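Local coordinates for sensor protein kinase HptS (Staphylococcus aureus, PDB 6LKG) that probably acts as the sensor histidine kinase of a staphylococcal two-component system, autophosphorylating on a histidine in response to an extracellular signal, at residues H15-Q20 against Q56-L61; Y85-H90 against I103-T108. One frame throughout, in Å; residues are numbered along the deposited sequence.

Overall arrangement
Interaction 1 sets the long helix 3-27 against the connection that leads from helix 40-54 into strand 60-67; interaction 2 pairs strands 85-93 and 98-107 as a hairpin. They follow one another along the chain, the first closing before the second opens, and their centres lie about 10 Å apart. Both reach the same antiparallel sheet, in which strands 60-67 and 98-107 are neighbours, and they touch where the Thr60 OG1 and Asn107 OD1 atoms, 2.7 Å apart, probably hydrogen-bond. Helix and hairpin are thus joined around one of the two four-stranded sheets of what is probably the extracellular sensor region; the other sheet repeats the 2-1-4-3 strand order.

Interaction 1: H15-Q20 against Q56-L61; sequences HHTEKQ and QQPATL
The edge of the His16 imidazole is turned to segment 56-61: in the plane of the ring, CE1 of His16 comes within 3.8 Å of Gln56 O, and Pro58 CD lies near the same plane. One face of the ring carries Gln20, whose CG sits 3.9 Å above the His16 ring plane, displaced toward the rim. Gln20 addresses the Gln56 carbonyl too: its NE2 donates to Gln56 O at 3.2 Å with a bent N-H...O angle of 138°. The acceptor lies in the amide plane of Gln20, yet the donor sits well above the carbonyl plane, away from the lone-pair directions. A bend at chi2 (-90°) folds the Gln20 chain toward the loop, and the side-chain amide planes of Gln20 and Gln56 lie 22° apart.

One turn earlier, Thr17 points directly into the loop. Its OG1 is 3.1 Å from Gln57 OE1, a possible hydrogen bond left unsettled because Ser13 O, one turn back on the helix, competes weakly for the same proton. The methyl CG2 of Thr17, anti to the backbone N, meets Leu61 CD1 tip to tip at 3.8 Å. Gln57 bonds within its own part of the chain: NE2 of Gln57 donates to Ala59 O at 2.6 Å and also bonds Ile54 O, while OE1 accepts a weak bond from Ala59 N. A glutamine side chain here bonds to the backbone on both sides of its own turn, probably helping to hold the turn that the helix packs against.

Helix 3-27 lies over this connection between helix 40-54 and strand 60-67; Thr17 also touches Phe87 of strand 85-93, and Leu61 continues the packing onto Ile103 and Met105 of strand 98-107.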
loop_
_atom_site.group_PDB
_atom_site.type_symbol
_atom_site.label_atom_id
_atom_site.label_comp_id
_atom_site.label_asym_id
_atom_site.label_seq_id
_atom_site.Cartn_x
_atom_site.Cartn_y
_atom_site.Cartn_z
ATOM N N HIS D 15 15.411 -14.924 16.626
ATOM C CA HIS D 15 15.434 -15.501 17.968
ATOM C C HIS D 15 15.919 -14.482 18.991
ATOM O O HIS D 15 15.394 -14.414 20.108
ATOM C CB HIS D 15 16.319 -16.746 17.989
ATOM C CG HIS D 15 15.745 -17.907 17.239
ATOM N ND1 HIS D 15 16.432 -19.090 17.060
ATOM C CD2 HIS D 15 14.551 -18.068 16.622
ATOM C CE1 HIS D 15 15.685 -19.929 16.365
ATOM N NE2 HIS D 15 14.539 -19.335 16.087
ATOM N N HIS D 16 16.929 -13.689 18.629
ATOM C CA HIS D 16 17.421 -12.651 19.530
ATOM C C HIS D 16 16.357 -11.598 19.802
ATOM O O HIS D 16 16.165 -11.179 20.949
ATOM C CB HIS D 16 18.672 -12.000 18.945
ATOM C CG HIS D 16 19.171 -10.838 19.743
ATOM N ND1 HIS D 16 18.855 -9.538 19.417
ATOM C CD2 HIS D 16 19.935 -10.772 20.860
ATOM C CE1 HIS D 16 19.417 -8.718 20.285
ATOM N NE2 HIS D 16 20.077 -9.441 21.173
ATOM N N THR D 17 15.657 -11.150 18.756
ATOM C CA THR D 17 14.598 -10.165 18.950
ATOM C C THR D 17 13.497 -10.714 19.847
ATOM O O THR D 17 13.027 -10.024 20.761
ATOM C CB THR D 17 14.021 -9.737 17.600
ATOM O OG1 THR D 17 14.993 -8.962 16.884
ATOM C CG2 THR D 17 12.757 -8.907 17.795
ATOM N N GLU D 18 13.090 -11.961 19.614
ATOM C CA GLU D 18 12.014 -12.543 20.407
ATOM C C GLU D 18 12.452 -12.760 21.849
ATOM O O GLU D 18 11.651 -12.598 22.779
ATOM C CB GLU D 18 11.548 -13.854 19.774
ATOM C CG GLU D 18 10.144 -14.251 20.180
ATOM C CD GLU D 18 10.110 -15.058 21.458
ATOM O OE1 GLU D 18 11.158 -15.619 21.843
ATOM O OE2 GLU D 18 9.023 -15.145 22.066
ATOM N N LYS D 19 13.718 -13.126 22.060
ATOM C CA LYS D 19 14.199 -13.339 23.420
ATOM C C LYS D 19 14.252 -12.029 24.202
ATOM O O LYS D 19 14.025 -12.027 25.417
ATOM C CB LYS D 19 15.565 -14.035 23.391
ATOM C CG LYS D 19 16.170 -14.317 24.762
ATOM C CD LYS D 19 17.503 -15.042 24.635
ATOM C CE LYS D 19 18.178 -15.219 25.989
ATOM N NZ LYS D 19 19.458 -15.974 25.879
ATOM N N GLN D 20 14.528 -10.906 23.528
ATOM C CA GLN D 20 14.456 -9.613 24.206
ATOM C C GLN D 20 13.030 -9.279 24.619
ATOM O O GLN D 20 12.806 -8.701 25.687
ATOM C CB GLN D 20 14.998 -8.500 23.308
ATOM C CG GLN D 20 16.417 -8.687 22.848
ATOM C CD GLN D 20 17.395 -8.066 23.815
ATOM O OE1 GLN D 20 17.493 -8.484 24.967
ATOM N NE2 GLN D 20 18.108 -7.041 23.362
ATOM N N GLN D 56 16.804 -2.057 21.432
ATOM C CA GLN D 56 17.796 -3.044 21.832
ATOM C C GLN D 56 17.957 -4.165 20.816
ATOM O O GLN D 56 18.831 -5.020 20.992
ATOM C CB GLN D 56 17.409 -3.648 23.187
ATOM C CG GLN D 56 17.571 -2.715 24.372
ATOM C CD GLN D 56 16.866 -3.232 25.610
ATOM O OE1 GLN D 56 15.789 -3.822 25.523
ATOM N NE2 GLN D 56 17.481 -3.033 26.771
ATOM N N GLN D 57 17.135 -4.189 19.777
ATOM C CA GLN D 57 17.138 -5.204 18.739
ATOM C C GLN D 57 17.155 -4.534 17.371
ATOM O O GLN D 57 16.782 -3.363 17.243
ATOM C CB GLN D 57 15.924 -6.132 18.889
ATOM C CG GLN D 57 14.613 -5.404 18.958
ATOM C CD GLN D 57 14.064 -5.149 17.584
ATOM O OE1 GLN D 57 14.016 -6.055 16.755
ATOM N NE2 GLN D 57 13.661 -3.914 17.322
ATOM N N PRO D 58 17.605 -5.246 16.321
ATOM C CA PRO D 58 17.723 -4.617 14.994
ATOM C C PRO D 58 16.426 -4.446 14.209
ATOM O O PRO D 58 16.314 -3.507 13.415
ATOM C CB PRO D 58 18.679 -5.563 14.257
ATOM C CG PRO D 58 18.406 -6.890 14.861
ATOM C CD PRO D 58 18.115 -6.629 16.316
ATOM N N ALA D 59 15.453 -5.337 14.390
ATOM C CA ALA D 59 14.282 -5.348 13.521
ATOM C C ALA D 59 13.427 -4.095 13.707
ATOM O O ALA D 59 13.460 -3.429 14.747
ATOM C CB ALA D 59 13.434 -6.595 13.772
ATOM N N THR D 60 12.660 -3.774 12.665
ATOM C CA THR D 60 11.684 -2.687 12.714
ATOM C C THR D 60 10.431 -3.210 13.401
ATOM O O THR D 60 9.649 -3.957 12.810
ATOM C CB THR D 60 11.367 -2.178 11.311
ATOM O OG1 THR D 60 12.574 -1.760 10.663
ATOM C CG2 THR D 60 10.398 -1.003 11.375
ATOM N N LEU D 61 10.241 -2.822 14.657
ATOM C CA LEU D 61 9.141 -3.320 15.464
ATOM C C LEU D 61 8.169 -2.196 15.788
ATOM O O LEU D 61 8.564 -1.044 15.980
ATOM C CB LEU D 61 9.635 -3.951 16.770
ATOM C CG LEU D 61 10.536 -5.181 16.693
ATOM C CD1 LEU D 61 10.800 -5.710 18.096
ATOM C CD2 LEU D 61 9.915 -6.253 15.817
#

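Interaction 2: Y85-H90 against I103-T108; sequences YLFSTH and IYMANT
A classic beta bulge interrupts the antiparallel hairpin of strands 85-93 and 98-107, with Phe87 and Ser88 both set opposite Ile103. Ile103 O accepts from Phe87 N at 2.8 Å and, in a weak bond, from Ser88 N, 3.4 Å from Ile103 O. In return, Ile103 N donates to Ser88 O. On the other side of the bulge, Tyr85 and Met105 form a regular hydrogen-bonded pair, with Met105 N to Tyr85 O at 2.9 Å and a return bond from Tyr85 N to Met105 O.

Leu86 and Tyr104, a non-hydrogen-bonded pair, pack on one face of the sheet: methyl CD1 of Leu86 lies over the Tyr104 ring in a CH-pi contact, 4.2 Å from its centroid and 20° off the normal. On the other face, Met105 is extended through chi2 and then turns at chi3 (72°), bringing its CE methyl to 4.0 Å from Tyr85 CB. Its sulfur makes an oblique Met-aromatic contact with Phe87, Met105 SD lying 5.4 Å from the Phe87 ring centroid. Tyr85 CE2 rests over one face of that phenyl ring, toward the rim. Ser88 OG, 3.5 Å from Ile103 CG1, is buried here without a polar partner.

Outside the hairpin, Tyr85 OH hydrogen-bonds His164 and His161, while Leu14 and Ile21 of helix 3-27 cover Met105 and Ile103. A two-residue-against-one bulge of this kind accentuates the twist of an antiparallel ladder, and here it falls within an antiparallel 2-1-4-3 sheet, consistent with a PAS-like, probably Cache-type, sensor domain.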
loop_
_atom_site.group_PDB
_atom_site.type_symbol
_atom_site.label_atom_id
_atom_site.label_comp_id
_atom_site.label_asym_id
_atom_site.label_seq_id
_atom_site.Cartn_x
_atom_site.Cartn_y
_atom_site.Cartn_z
ATOM N N TYR D 85 4.263 -8.962 10.460
ATOM C CA TYR D 85 4.324 -10.237 11.164
ATOM C C TYR D 85 3.931 -10.007 12.616
ATOM O O TYR D 85 4.626 -9.292 13.346
ATOM C CB TYR D 85 5.728 -10.823 11.050
ATOM C CG TYR D 85 5.969 -12.091 11.841
ATOM C CD1 TYR D 85 5.169 -13.211 11.664
ATOM C CD2 TYR D 85 7.026 -12.175 12.740
ATOM C CE1 TYR D 85 5.401 -14.374 12.379
ATOM C CE2 TYR D 85 7.268 -13.330 13.454
ATOM C CZ TYR D 85 6.454 -14.427 13.271
ATOM O OH TYR D 85 6.699 -15.575 13.986
ATOM N N LEU D 86 2.807 -10.587 13.037
ATOM C CA LEU D 86 2.469 -10.564 14.453
ATOM C C LEU D 86 3.468 -11.442 15.192
ATOM O O LEU D 86 3.557 -12.649 14.938
ATOM C CB LEU D 86 1.040 -11.043 14.700
ATOM C CG LEU D 86 0.722 -11.204 16.193
ATOM C CD1 LEU D 86 0.953 -9.891 16.937
ATOM C CD2 LEU D 86 -0.697 -11.707 16.422
ATOM N N PHE D 87 4.216 -10.840 16.106
ATOM C CA PHE D 87 5.409 -11.466 16.645
ATOM C C PHE D 87 5.233 -11.908 18.088
ATOM O O PHE D 87 5.777 -12.944 18.476
ATOM C CB PHE D 87 6.583 -10.483 16.520
ATOM C CG PHE D 87 7.945 -11.125 16.475
ATOM C CD1 PHE D 87 8.154 -12.424 16.901
ATOM C CD2 PHE D 87 9.001 -10.444 15.894
ATOM C CE1 PHE D 87 9.407 -12.998 16.830
ATOM C CE2 PHE D 87 10.254 -11.016 15.806
ATOM C CZ PHE D 87 10.457 -12.297 16.276
ATOM N N SER D 88 4.427 -11.195 18.869
ATOM C CA SER D 88 4.076 -11.655 20.204
ATOM C C SER D 88 2.820 -10.932 20.664
ATOM O O SER D 88 2.550 -9.801 20.251
ATOM C CB SER D 88 5.225 -11.431 21.195
ATOM O OG SER D 88 5.380 -10.056 21.499
ATOM N N THR D 89 2.064 -11.601 21.530
ATOM C CA THR D 89 0.851 -11.049 22.115
ATOM C C THR D 89 0.860 -11.398 23.593
ATOM O O THR D 89 1.007 -12.570 23.951
ATOM C CB THR D 89 -0.414 -11.608 21.447
ATOM O OG1 THR D 89 -0.372 -11.350 20.038
ATOM C CG2 THR D 89 -1.659 -10.958 22.037
ATOM N N HIS D 90 0.690 -10.389 24.444
ATOM C CA HIS D 90 0.735 -10.592 25.884
ATOM C C HIS D 90 -0.383 -9.813 26.558
ATOM O O HIS D 90 -0.724 -8.704 26.136
ATOM C CB HIS D 90 2.087 -10.162 26.469
ATOM C CG HIS D 90 3.242 -10.986 25.990
ATOM N ND1 HIS D 90 4.466 -10.440 25.669
ATOM C CD2 HIS D 90 3.358 -12.319 25.785
ATOM C CE1 HIS D 90 5.286 -11.402 25.284
ATOM N NE2 HIS D 90 4.638 -12.551 25.344
ATOM N N ILE D 103 3.265 -6.980 19.531
ATOM C CA ILE D 103 4.505 -6.541 18.902
ATOM C C ILE D 103 4.491 -7.046 17.468
ATOM O O ILE D 103 4.380 -8.256 17.231
ATOM C CB ILE D 103 5.745 -7.059 19.646
ATOM C CG1 ILE D 103 5.732 -6.602 21.106
ATOM C CG2 ILE D 103 7.009 -6.567 18.957
ATOM C CD1 ILE D 103 5.850 -5.121 21.285
ATOM N N TYR D 104 4.598 -6.126 16.515
ATOM C CA TYR D 104 4.620 -6.454 15.098
ATOM C C TYR D 104 6.007 -6.189 14.535
ATOM O O TYR D 104 6.685 -5.246 14.951
ATOM C CB TYR D 104 3.592 -5.632 14.313
ATOM C CG TYR D 104 2.146 -5.978 14.582
ATOM C CD1 TYR D 104 1.504 -6.971 13.854
ATOM C CD2 TYR D 104 1.414 -5.294 15.545
ATOM C CE1 TYR D 104 0.178 -7.284 14.087
ATOM C CE2 TYR D 104 0.086 -5.603 15.785
ATOM C CZ TYR D 104 -0.525 -6.596 15.052
ATOM O OH TYR D 104 -1.845 -6.908 15.285
ATOM N N MET D 105 6.426 -7.023 13.589
ATOM C CA MET D 105 7.653 -6.802 12.835
ATOM C C MET D 105 7.282 -6.431 11.407
ATOM O O MET D 105 6.704 -7.247 10.680
ATOM C CB MET D 105 8.553 -8.037 12.858
ATOM C CG MET D 105 9.850 -7.855 12.085
ATOM S SD MET D 105 10.669 -9.408 11.694
ATOM C CE MET D 105 9.590 -10.067 10.424
ATOM N N ALA D 106 7.610 -5.201 11.009
ATOM C CA ALA D 106 7.372 -4.785 9.633
ATOM C C ALA D 106 8.474 -5.280 8.709
ATOM O O ALA D 106 8.208 -5.608 7.547
ATOM C CB ALA D 106 7.254 -3.262 9.551
ATOM N N ASN D 107 9.698 -5.358 9.218
ATOM C CA ASN D 107 10.844 -5.855 8.470
ATOM C C ASN D 107 11.994 -6.020 9.453
ATOM O O ASN D 107 11.889 -5.658 10.628
ATOM C CB ASN D 107 11.226 -4.907 7.327
ATOM C CG ASN D 107 11.539 -3.501 7.811
ATOM O OD1 ASN D 107 12.581 -3.257 8.420
ATOM N ND2 ASN D 107 10.632 -2.567 7.541
ATOM N N THR D 108 13.092 -6.574 8.957
ATOM C CA THR D 108 14.351 -6.614 9.679
ATOM C C THR D 108 15.472 -6.354 8.681
ATOM O O THR D 108 15.330 -6.675 7.495
ATOM C CB THR D 108 14.551 -7.957 10.407
ATOM O OG1 THR D 108 15.478 -7.791 11.489
ATOM C CG2 THR D 108 15.062 -9.031 9.465
#